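Local coordinates for sporozoite surface protein 2 (Plasmodium vivax, PDB 4HQO), which probably acts as a sporozoite surface adhesin and receptor for gliding motility, through a metal-binding von Willebrand factor A domain and a thrombospondin type 1 domain, at residues S80-K83 and R84-L87; L109-V112 and Q113-L116. The protein carries 4 engineered substitutions. All blocks are in the same frame, centred on the assembly; numbering follows the deposited sequence.

Overall arrangement
Both contacts are local, between residues close in sequence, and lie in the von Willebrand factor A domain, where they follow each other along the chain. Interaction 1 spans the junction of helix 78-81 with helix 83-96, while interaction 2 lies inside the next helix, 105-117. Their centres are 21 Å apart and their nearest atoms about 9 Å, so the two do not touch. They also differ in their relation to the metals. Interaction 1 is a surface contact away from the metal sites, the disulfides and the glycan. In interaction 2 the side chain of Glu-111 comes within about 3 Å of the bound sodium ion, whereas that of Leu-109 remains about 13 Å from the magnesium ion.

Interaction 1: residues S80-K83 and R84-L87; sequences SIDK and RQAL
Arg-84 and Asp-82 form a salt bridge at the start of helix 83-96, where Asp-82 holds the N-cap position. NE of Arg-84 donates to OD2 of Asp-82 at 3.0 Å, the oxygen receiving it on its syn lone pair and lying in the guanidinium plane. The carboxylate and guanidinium planes are nevertheless turned 47° apart. With chi1 at 61°, CG of Arg-84 sits between its backbone N and carbonyl carbon, and from there the extended chain passes beside the carboxylate and brings NE to OD2. Water 1 links the other oxygen to the helix start: it donates to OD1 of Asp-82 and accepts from N of Arg-84 at 3.3 Å.

Gln-85 approaches the same carboxylate from another side. NE2 donates to OD2 of Asp-82 at 3.0 Å, and OD2 accepts on its anti lone pair, close to the amide plane. Amide and carboxylate stand nearly perpendicular, at 86°. The backbone N of Gln-85 also makes a weak bond to O of Asp-82.

N of Ala-86 makes the straighter bond to that same O of Asp-82, at 3.2 Å, in the first full turn of the helix. The methyl faces inward, against Ile-48 of helix 33-49 and Leu-60 of strand 58-65.

Leu-87 continues the helical bonding, its N donating to O of Lys-83 at 3.0 Å. Its CD1 lies 4.1 Å from CG of Lys-83, the two side chains pointing the same way, while the ammonium end of that lysine goes on to the backbone O of Asn-49.

A single carboxylate oxygen therefore receives two side-chain donors on its two lone pairs, with water 2 donating as a third partner; together these bonds should restrict the rotation of Asp-82. The positive partner and the helix start would probably both favour its charged form.

Interaction 2: residues L109-V112 and Q113-L116; sequences LDEV and QKHL
His-115 and Glu-111 are joined twice through one carbonyl oxygen, and this is the distinctive hydrogen bonding of the contact. N of His-115 makes the regular helical bond to O of Glu-111 at 3.1 Å, and the imidazole ND1 donates to that same oxygen at 2.9 Å. The ring bond is almost straight, 176° at the hydrogen, and the acceptor lies in the ring plane. The two donors arrive from opposite faces of the carbonyl plane, ND1 standing well above it. Because chi1 of -85° places CG beside the backbone N, the ring folds back along its own helix; the ND1 bond then constrains its rotation. Tyr-61 and Tyr-22 meet the imidazole in edge-to-face arrangements.

Ordinary helical bonds flank this pair. N of Lys-114 reaches O of Asp-110 at 2.9 Å, and N of Leu-116 reaches O of Val-112 at 3.2 Å.

Electrostatic contact comes from Glu-111 and Lys-114, whose side chains run side by side. NZ of Lys-114 lies 3.1 Å from OE2 of Glu-111 in a salt bridge, approaching from above the carboxylate plane, 51° out of it. The Glu-111 side chain is also about 3 Å from the sodium ion, whose site includes Tyr-61 and Glu-71; both cations would probably stabilise the carboxylate charge.

CG of Gln-113 lies 3.9 Å from OD1 of Asp-110, a van der Waals contact, with the amide and carboxylate planes nearly parallel, while OE1 of Gln-113 accepts a bond from NH1 of Arg-153.

Leu-109 and Val-112 pack against Leu-24 and Tyr-22 of strand 19-26, and Glu-111 touches Tyr-61 and Asn-63 of strand 58-65. Helix 105-117 thus packs on these two strands of the central sheet in the alpha/beta fold characteristic of von Willebrand factor A domains, shortly after the magnesium ligand Thr-103.

Interaction 1: residues S80-K83 and R84-L87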
ATOM      1  N   SER A  80       1.483 -13.728  -1.309  1.00 27.99           N
ATOM      2  CA  SER A  80       1.451 -12.353  -0.847  1.00 23.69           C
ATOM      3  C   SER A  80       0.323 -12.116   0.154  1.00 26.68           C
ATOM      4  O   SER A  80       0.441 -11.277   1.049  1.00 25.66           O
ATOM      5  CB  SER A  80       1.296 -11.406  -2.044  1.00 26.45           C
ATOM      6  OG  SER A  80       0.996 -10.100  -1.602  1.00 30.64           O
ATOM      7  N   ILE A  81      -0.773 -12.856  -0.001  1.00 23.18           N
ATOM      8  CA  ILE A  81      -1.988 -12.573   0.749  1.00 29.75           C
ATOM      9  C   ILE A  81      -2.373 -13.697   1.711  1.00 31.49           C
ATOM     10  O   ILE A  81      -3.356 -13.577   2.440  1.00 34.54           O
ATOM     11  CB  ILE A  81      -3.192 -12.312  -0.196  1.00 27.94           C
ATOM     12  CG1 ILE A  81      -3.567 -13.596  -0.936  1.00 27.19           C
ATOM     13  CG2 ILE A  81      -2.874 -11.199  -1.184  1.00 28.39           C
ATOM     14  CD1 ILE A  81      -4.904 -13.527  -1.635  1.00 29.99           C
ATOM     15  N   ASP A  82      -1.613 -14.787   1.702  1.00 26.78           N
ATOM     16  CA  ASP A  82      -1.923 -15.940   2.554  1.00 34.04           C
ATOM     17  C   ASP A  82      -0.755 -16.202   3.487  1.00 37.52           C
ATOM     18  O   ASP A  82       0.321 -16.575   3.042  1.00 30.96           O
ATOM     19  CB  ASP A  82      -2.202 -17.188   1.710  1.00 33.88           C
ATOM     20  CG  ASP A  82      -2.654 -18.382   2.551  1.00 45.57           C
ATOM     21  OD1 ASP A  82      -2.958 -18.188   3.745  1.00 40.58           O
ATOM     22  OD2 ASP A  82      -2.715 -19.513   2.016  1.00 35.11           O
ATOM     23  N   LYS A  83      -0.979 -16.000   4.781  1.00 39.49           N
ATOM     24  CA  LYS A  83       0.066 -16.121   5.796  1.00 43.81           C
ATOM     25  C   LYS A  83       0.867 -17.432   5.740  1.00 39.26           C
ATOM     26  O   LYS A  83       2.095 -17.404   5.721  1.00 30.42           O
ATOM     27  CB  LYS A  83      -0.539 -15.955   7.189  1.00 48.16           C
ATOM     28  CG  LYS A  83       0.495 -15.860   8.278  1.00 49.85           C
ATOM     29  CD  LYS A  83       0.133 -14.746   9.227  1.00 51.68           C
ATOM     30  CE  LYS A  83      -0.728 -15.255  10.332  1.00 46.49           C
ATOM     31  NZ  LYS A  83      -1.180 -14.156  11.209  1.00 52.15           N
ATOM     32  N   ARG A  84       0.176 -18.568   5.714  1.00 26.98           N
ATOM     33  CA  ARG A  84       0.865 -19.865   5.640  1.00 31.34           C
ATOM     34  C   ARG A  84       1.840 -19.955   4.440  1.00 38.17           C
ATOM     35  O   ARG A  84       2.938 -20.489   4.561  1.00 37.11           O
ATOM     36  CB  ARG A  84      -0.149 -21.023   5.641  1.00 31.12           C
ATOM     37  CG  ARG A  84      -1.127 -21.018   4.461  1.00 42.01           C
ATOM     38  CD  ARG A  84      -2.330 -21.919   4.695  1.00 37.18           C
ATOM     39  NE  ARG A  84      -3.137 -22.075   3.485  1.00 32.32           N
ATOM     40  CZ  ARG A  84      -3.972 -23.088   3.271  1.00 37.05           C
ATOM     41  NH1 ARG A  84      -4.660 -23.170   2.137  1.00 39.17           N
ATOM     42  NH2 ARG A  84      -4.126 -24.027   4.195  1.00 36.47           N
ATOM     43  N   GLN A  85       1.456 -19.396   3.298  1.00 35.25           N
ATOM     44  CA  GLN A  85       2.276 -19.471   2.093  1.00 31.64           C
ATOM     45  C   GLN A  85       3.512 -18.564   2.173  1.00 27.05           C
ATOM     46  O   GLN A  85       4.600 -18.937   1.716  1.00 31.78           O
ATOM     47  CB  GLN A  85       1.428 -19.150   0.867  1.00 30.92           C
ATOM     48  CG  GLN A  85       0.372 -20.217   0.575  1.00 33.02           C
ATOM     49  CD  GLN A  85      -0.332 -19.983  -0.756  1.00 39.00           C
ATOM     50  OE1 GLN A  85       0.311 -19.879  -1.801  1.00 39.30           O
ATOM     51  NE2 GLN A  85      -1.659 -19.897  -0.721  1.00 37.78           N
ATOM     52  N   ALA A  86       3.360 -17.391   2.782  1.00 27.80           N
ATOM     53  CA  ALA A  86       4.502 -16.516   2.999  1.00 29.89           C
ATOM     54  C   ALA A  86       5.493 -17.188   3.953  1.00 27.66           C
ATOM     55  O   ALA A  86       6.705 -17.116   3.758  1.00 35.18           O
ATOM     56  CB  ALA A  86       4.039 -15.174   3.549  1.00 28.70           C
ATOM     57  N   LEU A  87       4.968 -17.833   4.988  1.00 29.25           N
ATOM     58  CA  LEU A  87       5.809 -18.537   5.944  1.00 30.96           C
ATOM     59  C   LEU A  87       6.572 -19.690   5.297  1.00 31.79           C
ATOM     60  O   LEU A  87       7.713 -19.942   5.664  1.00 34.03           O
ATOM     61  CB  LEU A  87       4.997 -19.025   7.159  1.00 28.60           C
ATOM     62  CG  LEU A  87       4.567 -17.873   8.092  1.00 35.36           C
ATOM     63  CD1 LEU A  87       3.596 -18.343   9.148  1.00 34.26           C
ATOM     64  CD2 LEU A  87       5.789 -17.193   8.738  1.00 32.23           C
TER
HETATM   65  O   HOH W   1      -2.973 -18.905   6.455  1.00 40.83           O
HETATM   66  O   HOH W   2      -4.682 -20.400   0.075  1.00 45.10           O

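Interaction 2: residues L109-V112 and Q113-L116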
ATOM      1  N   LEU A 109      15.633  -1.361  -2.954  1.00 26.84           N
ATOM      2  CA  LEU A 109      14.780  -0.202  -2.711  1.00 29.94           C
ATOM      3  C   LEU A 109      14.227   0.349  -4.024  1.00 31.71           C
ATOM      4  O   LEU A 109      13.098   0.842  -4.082  1.00 28.69           O
ATOM      5  CB  LEU A 109      15.555   0.878  -1.961  1.00 25.24           C
ATOM      6  CG  LEU A 109      15.843   0.621  -0.484  1.00 34.08           C
ATOM      7  CD1 LEU A 109      17.025   1.462  -0.047  1.00 30.38           C
ATOM      8  CD2 LEU A 109      14.607   0.945   0.365  1.00 30.81           C
ATOM      9  N   ASP A 110      15.024   0.251  -5.080  1.00 29.00           N
ATOM     10  CA  ASP A 110      14.585   0.666  -6.408  1.00 21.95           C
ATOM     11  C   ASP A 110      13.427  -0.180  -6.939  1.00 31.05           C
ATOM     12  O   ASP A 110      12.637   0.288  -7.758  1.00 34.35           O
ATOM     13  CB  ASP A 110      15.736   0.617  -7.404  1.00 30.35           C
ATOM     14  CG  ASP A 110      16.352   1.973  -7.636  1.00 55.90           C
ATOM     15  OD1 ASP A 110      15.611   2.980  -7.562  1.00 60.25           O
ATOM     16  OD2 ASP A 110      17.575   2.026  -7.889  1.00 70.44           O
ATOM     17  N   GLU A 111      13.346  -1.431  -6.503  1.00 27.61           N
ATOM     18  CA  GLU A 111      12.203  -2.261  -6.877  1.00 37.15           C
ATOM     19  C   GLU A 111      10.907  -1.629  -6.371  1.00 28.59           C
ATOM     20  O   GLU A 111       9.890  -1.624  -7.071  1.00 36.05           O
ATOM     21  CB  GLU A 111      12.352  -3.693  -6.350  1.00 29.35           C
ATOM     22  CG  GLU A 111      13.565  -4.442  -6.888  1.00 44.84           C
ATOM     23  CD  GLU A 111      13.448  -4.856  -8.352  1.00 51.85           C
ATOM     24  OE1 GLU A 111      14.296  -5.656  -8.801  1.00 70.52           O
ATOM     25  OE2 GLU A 111      12.525  -4.405  -9.057  1.00 54.44           O
ATOM     26  N   VAL A 112      10.954  -1.059  -5.170  1.00 25.94           N
ATOM     27  CA  VAL A 112       9.782  -0.371  -4.634  1.00 24.52           C
ATOM     28  C   VAL A 112       9.429   0.840  -5.471  1.00 36.12           C
ATOM     29  O   VAL A 112       8.251   1.060  -5.764  1.00 39.15           O
ATOM     30  CB  VAL A 112       9.966   0.047  -3.168  1.00 33.46           C
ATOM     31  CG1 VAL A 112       8.655   0.608  -2.617  1.00 34.33           C
ATOM     32  CG2 VAL A 112      10.402  -1.151  -2.344  1.00 27.98           C
ATOM     33  N   GLN A 113      10.447   1.612  -5.866  1.00 29.23           N
ATOM     34  CA  GLN A 113      10.250   2.755  -6.755  1.00 30.51           C
ATOM     35  C   GLN A 113       9.529   2.327  -8.012  1.00 33.60           C
ATOM     36  O   GLN A 113       8.593   2.986  -8.457  1.00 33.87           O
ATOM     37  CB  GLN A 113      11.596   3.346  -7.178  1.00 35.88           C
ATOM     38  CG  GLN A 113      12.237   4.201  -6.139  1.00 35.96           C
ATOM     39  CD  GLN A 113      11.738   5.621  -6.201  1.00 48.36           C
ATOM     40  OE1 GLN A 113      10.565   5.896  -5.937  1.00 45.77           O
ATOM     41  NE2 GLN A 113      12.624   6.537  -6.561  1.00 42.87           N
ATOM     42  N   LYS A 114      10.002   1.227  -8.591  1.00 28.35           N
ATOM     43  CA  LYS A 114       9.439   0.688  -9.826  1.00 38.56           C
ATOM     44  C   LYS A 114       7.947   0.339  -9.667  1.00 31.86           C
ATOM     45  O   LYS A 114       7.157   0.515 -10.592  1.00 33.42           O
ATOM     46  CB  LYS A 114      10.240  -0.548 -10.230  1.00 42.71           C
ATOM     47  CG  LYS A 114      10.230  -0.892 -11.700  1.00 62.39           C
ATOM     48  CD  LYS A 114      11.184  -2.065 -11.955  1.00 69.35           C
ATOM     49  CE  LYS A 114      12.575  -1.790 -11.371  1.00 67.85           C
ATOM     50  NZ  LYS A 114      13.521  -2.933 -11.544  1.00 66.16           N
ATOM     51  N   HIS A 115       7.567  -0.158  -8.493  1.00 29.15           N
ATOM     52  CA  HIS A 115       6.156  -0.456  -8.229  1.00 30.85           C
ATOM     53  C   HIS A 115       5.322   0.806  -8.339  1.00 35.77           C
ATOM     54  O   HIS A 115       4.291   0.826  -9.023  1.00 33.90           O
ATOM     55  CB  HIS A 115       5.971  -1.067  -6.838  1.00 27.22           C
ATOM     56  CG  HIS A 115       6.181  -2.551  -6.791  1.00 31.78           C
ATOM     57  ND1 HIS A 115       7.429  -3.131  -6.883  1.00 37.21           N
ATOM     58  CD2 HIS A 115       5.299  -3.566  -6.655  1.00 39.49           C
ATOM     59  CE1 HIS A 115       7.302  -4.444  -6.807  1.00 37.49           C
ATOM     60  NE2 HIS A 115       6.020  -4.737  -6.669  1.00 31.07           N
ATOM     61  N   LEU A 116       5.776   1.861  -7.667  1.00 31.52           N
ATOM     62  CA  LEU A 116       5.069   3.134  -7.687  1.00 33.50           C
ATOM     63  C   LEU A 116       5.058   3.712  -9.089  1.00 42.85           C
ATOM     64  O   LEU A 116       4.034   4.221  -9.543  1.00 43.61           O
ATOM     65  CB  LEU A 116       5.703   4.132  -6.716  1.00 36.82           C
ATOM     66  CG  LEU A 116       5.911   3.618  -5.295  1.00 46.77           C
ATOM     67  CD1 LEU A 116       6.543   4.701  -4.446  1.00 43.74           C
ATOM     68  CD2 LEU A 116       4.604   3.133  -4.684  1.00 41.06           C
TER